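Local coordinates for HpcH/HpaI aldolase/citrate lyase family protein (Burkholderia cenocepacia, PDB 4MF4) that belongs to the HpcH/HpaI aldolase/citrate lyase family and folds as an eight-stranded TIM barrel, its precise function not being established here, at residues E166-V171 with A194-H199. Residues are numbered along the deposited sequence; the frame is centred on the assembly and turned at random. Where two conformers were deposited one is given.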
ATOM      1  N   GLU A 166      -0.703  -2.330 -34.610  1.00 30.02           N
ATOM      2  CA  GLU A 166       0.550  -1.618 -34.410  1.00 37.13           C
ATOM      3  C   GLU A 166       1.771  -2.323 -34.948  1.00 37.40           C
ATOM      4  O   GLU A 166       2.888  -2.039 -34.519  1.00 44.37           O
ATOM      5  CB  GLU A 166       0.729  -1.229 -32.929  1.00 39.65           C
ATOM      6  CG  GLU A 166       0.815  -2.380 -31.952  1.00 40.93           C
ATOM      7  CD  GLU A 166       0.654  -1.901 -30.507  1.00 46.27           C
ATOM      8  OE1 GLU A 166       0.806  -0.668 -30.295  1.00 48.96           O
ATOM      9  OE2 GLU A 166       0.370  -2.740 -29.599  1.00 35.02           O
ATOM     10  N   SER A 167       1.548  -3.144 -35.967  1.00 35.49           N
ATOM     11  CA  SER A 167       2.568  -3.903 -36.616  1.00 32.21           C
ATOM     12  C   SER A 167       2.310  -3.932 -38.100  1.00 32.63           C
ATOM     13  O   SER A 167       1.191  -3.687 -38.558  1.00 31.44           O
ATOM     14  CB  SER A 167       2.447  -5.317 -36.104  1.00 37.03           C
ATOM     15  OG  SER A 167       1.079  -5.699 -36.244  1.00 33.89           O
ATOM     16  N   ALA A 168       3.306  -4.342 -38.860  1.00 31.40           N
ATOM     17  CA  ALA A 168       3.155  -4.449 -40.297  1.00 30.86           C
ATOM     18  C   ALA A 168       2.243  -5.610 -40.743  1.00 32.09           C
ATOM     19  O   ALA A 168       1.505  -5.533 -41.743  1.00 29.63           O
ATOM     20  CB  ALA A 168       4.516  -4.616 -40.916  1.00 31.51           C
ATOM     21  N   ARG A 169       2.319  -6.719 -40.029  1.00 30.59           N
ATOM     22  CA  ARG A 169       1.427  -7.836 -40.321  1.00 29.84           C
ATOM     23  C   ARG A 169      -0.011  -7.396 -40.011  1.00 23.29           C
ATOM     24  O   ARG A 169      -0.946  -7.718 -40.727  1.00 23.98           O
ATOM     25  CB  ARG A 169       1.788  -9.069 -39.474  1.00 32.15           C
ATOM     26  CG  ARG A 169       0.722 -10.162 -39.533  1.00 34.88           C
ATOM     27  CD  ARG A 169       1.195 -11.429 -38.873  1.00 37.99           C
ATOM     28  NE  ARG A 169       1.840 -11.170 -37.582  1.00 39.34           N
ATOM     29  CZ  ARG A 169       2.505 -12.090 -36.885  1.00 44.03           C
ATOM     30  NH1 ARG A 169       2.633 -13.324 -37.369  1.00 46.01           N
ATOM     31  NH2 ARG A 169       3.054 -11.783 -35.705  1.00 40.72           N
ATOM     32  N   GLY A 170      -0.167  -6.673 -38.923  1.00 21.40           N
ATOM     33  CA  GLY A 170      -1.498  -6.190 -38.512  1.00 20.82           C
ATOM     34  C   GLY A 170      -2.092  -5.272 -39.557  1.00 20.27           C
ATOM     35  O   GLY A 170      -3.278  -5.340 -39.851  1.00 18.65           O
ATOM     36  N   VAL A 171      -1.255  -4.402 -40.123  1.00 21.05           N
ATOM     37  CA  VAL A 171      -1.726  -3.521 -41.179  1.00 23.24           C
ATOM     38  C   VAL A 171      -2.172  -4.331 -42.409  1.00 25.15           C
ATOM     39  O   VAL A 171      -3.229  -4.041 -42.974  1.00 25.24           O
ATOM     40  CB  VAL A 171      -0.712  -2.424 -41.560  1.00 23.93           C
ATOM     41  CG1 VAL A 171      -1.287  -1.578 -42.683  1.00 22.95           C
ATOM     42  CG2 VAL A 171      -0.417  -1.511 -40.357  1.00 23.61           C
ATOM     43  N   ALA A 194       5.365   2.925 -36.087  1.00 18.46           N
ATOM     44  CA  ALA A 194       6.587   3.378 -36.736  1.00 18.66           C
ATOM     45  C   ALA A 194       7.753   2.432 -36.390  1.00 20.04           C
ATOM     46  O   ALA A 194       8.514   2.026 -37.282  1.00 19.20           O
ATOM     47  CB  ALA A 194       6.900   4.814 -36.348  1.00 18.45           C
ATOM     48  N   ALA A 195       7.860   2.025 -35.126  1.00 19.20           N
ATOM     49  CA  ALA A 195       8.912   1.083 -34.745  1.00 20.31           C
ATOM     50  C   ALA A 195       8.804  -0.252 -35.497  1.00 20.82           C
ATOM     51  O   ALA A 195       9.797  -0.767 -36.014  1.00 19.33           O
ATOM     52  CB  ALA A 195       8.912   0.858 -33.240  1.00 21.32           C
ATOM     53  N   SER A 196       7.622  -0.853 -35.558  0.50 21.78           N
ATOM     54  CA  SER A 196       7.530  -2.161 -36.237  0.50 23.14           C
ATOM     55  C   SER A 196       7.764  -2.071 -37.738  0.50 24.60           C
ATOM     56  O   SER A 196       8.215  -3.046 -38.370  0.50 25.68           O
ATOM     57  CB  SER A 196       6.210  -2.878 -35.984  0.50 24.05           C
ATOM     58  OG  SER A 196       6.074  -3.913 -36.949  0.50 24.10           O
ATOM     59  N   LEU A 197       7.518  -0.908 -38.332  1.00 24.23           N
ATOM     60  CA  LEU A 197       7.759  -0.786 -39.747  1.00 24.79           C
ATOM     61  C   LEU A 197       9.210  -0.384 -40.034  1.00 26.51           C
ATOM     62  O   LEU A 197       9.548  -0.144 -41.190  1.00 27.58           O
ATOM     63  CB  LEU A 197       6.805   0.229 -40.395  1.00 26.48           C
ATOM     64  CG  LEU A 197       5.305  -0.010 -40.185  1.00 27.70           C
ATOM     65  CD1 LEU A 197       4.470   1.177 -40.633  1.00 27.68           C
ATOM     66  CD2 LEU A 197       4.838  -1.251 -40.931  1.00 29.58           C
ATOM     67  N   GLY A 198      10.055  -0.280 -39.005  1.00 25.72           N
ATOM     68  CA  GLY A 198      11.473  -0.028 -39.202  1.00 25.70           C
ATOM     69  C   GLY A 198      11.833   1.433 -39.096  1.00 26.81           C
ATOM     70  O   GLY A 198      12.885   1.842 -39.556  1.00 26.71           O
ATOM     71  N   HIS A 199      10.970   2.216 -38.451  1.00 26.58           N
ATOM     72  CA  HIS A 199      11.061   3.675 -38.424  1.00 26.81           C
ATOM     73  C   HIS A 199      10.911   4.215 -37.013  1.00 25.35           C
ATOM     74  O   HIS A 199      10.212   5.177 -36.764  1.00 23.86           O
ATOM     75  CB  HIS A 199       9.989   4.260 -39.365  1.00 28.12           C
ATOM     76  CG  HIS A 199      10.314   4.023 -40.796  1.00 30.01           C
ATOM     77  ND1 HIS A 199       9.729   3.021 -41.539  1.00 32.30           N
ATOM     78  CD2 HIS A 199      11.263   4.575 -41.583  1.00 30.51           C
ATOM     79  CE1 HIS A 199      10.256   3.013 -42.747  1.00 32.47           C
ATOM     80  NE2 HIS A 199      11.195   3.938 -42.793  1.00 32.06           N
TER
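Ser167 and Ser196 mark the nearest approach of the two backbones, their CA atoms 5.3 Å apart, and Ala168 faces Leu197 one residue further along. The start of helix 168-172, just after barrel strand 160-165, thus meets the end of helix 190-196, which follows the next strand, 185-188. Each helix terminus is marked: Ser167 is the N-cap at the start of one, and Gly198, with positive phi (95°), closes the other in a Schellman motif through the bonds Gly198 N to Ala195 O and His199 N to Ala194 O.

Ser196 carries the polar part of the contact, in the modelled one of its two deposited conformers. There a chi1 of 164° sets the hydroxyl trans to the backbone N and carries it across to segment 166-171, where Ala168 N donates to Ser196 OG in a weak and doubtful bond of 3.4 Å, bent to 148° at the hydrogen. Ser196 CB meanwhile lies 3.7 Å from Glu166 O. The other serine turns its hydroxyl inward: Gly170 N donates to Ser167 OG over 3.1 Å, the capping bond and the firmer of the two.

Beside this pair, the methyl Ala168 CB presses on Leu197 CD2 at 3.4 Å, tighter than ordinary van der Waals contact, while Leu197 also rests on Ala211 of helix 206-222. Glu166 points its carboxylate elsewhere, OE2 accepting from Cys108 N.

Only 170 Å² is buried in total, and the sole hydrogen bond across is weak. The chemistry implies a small, mostly van der Waals junction between the start of helix 168-172 and the end of helix 190-196, in which Ser196, in this conformer, may give Ala168 N a weak partner, while the capping proper is done by Ser167 OG.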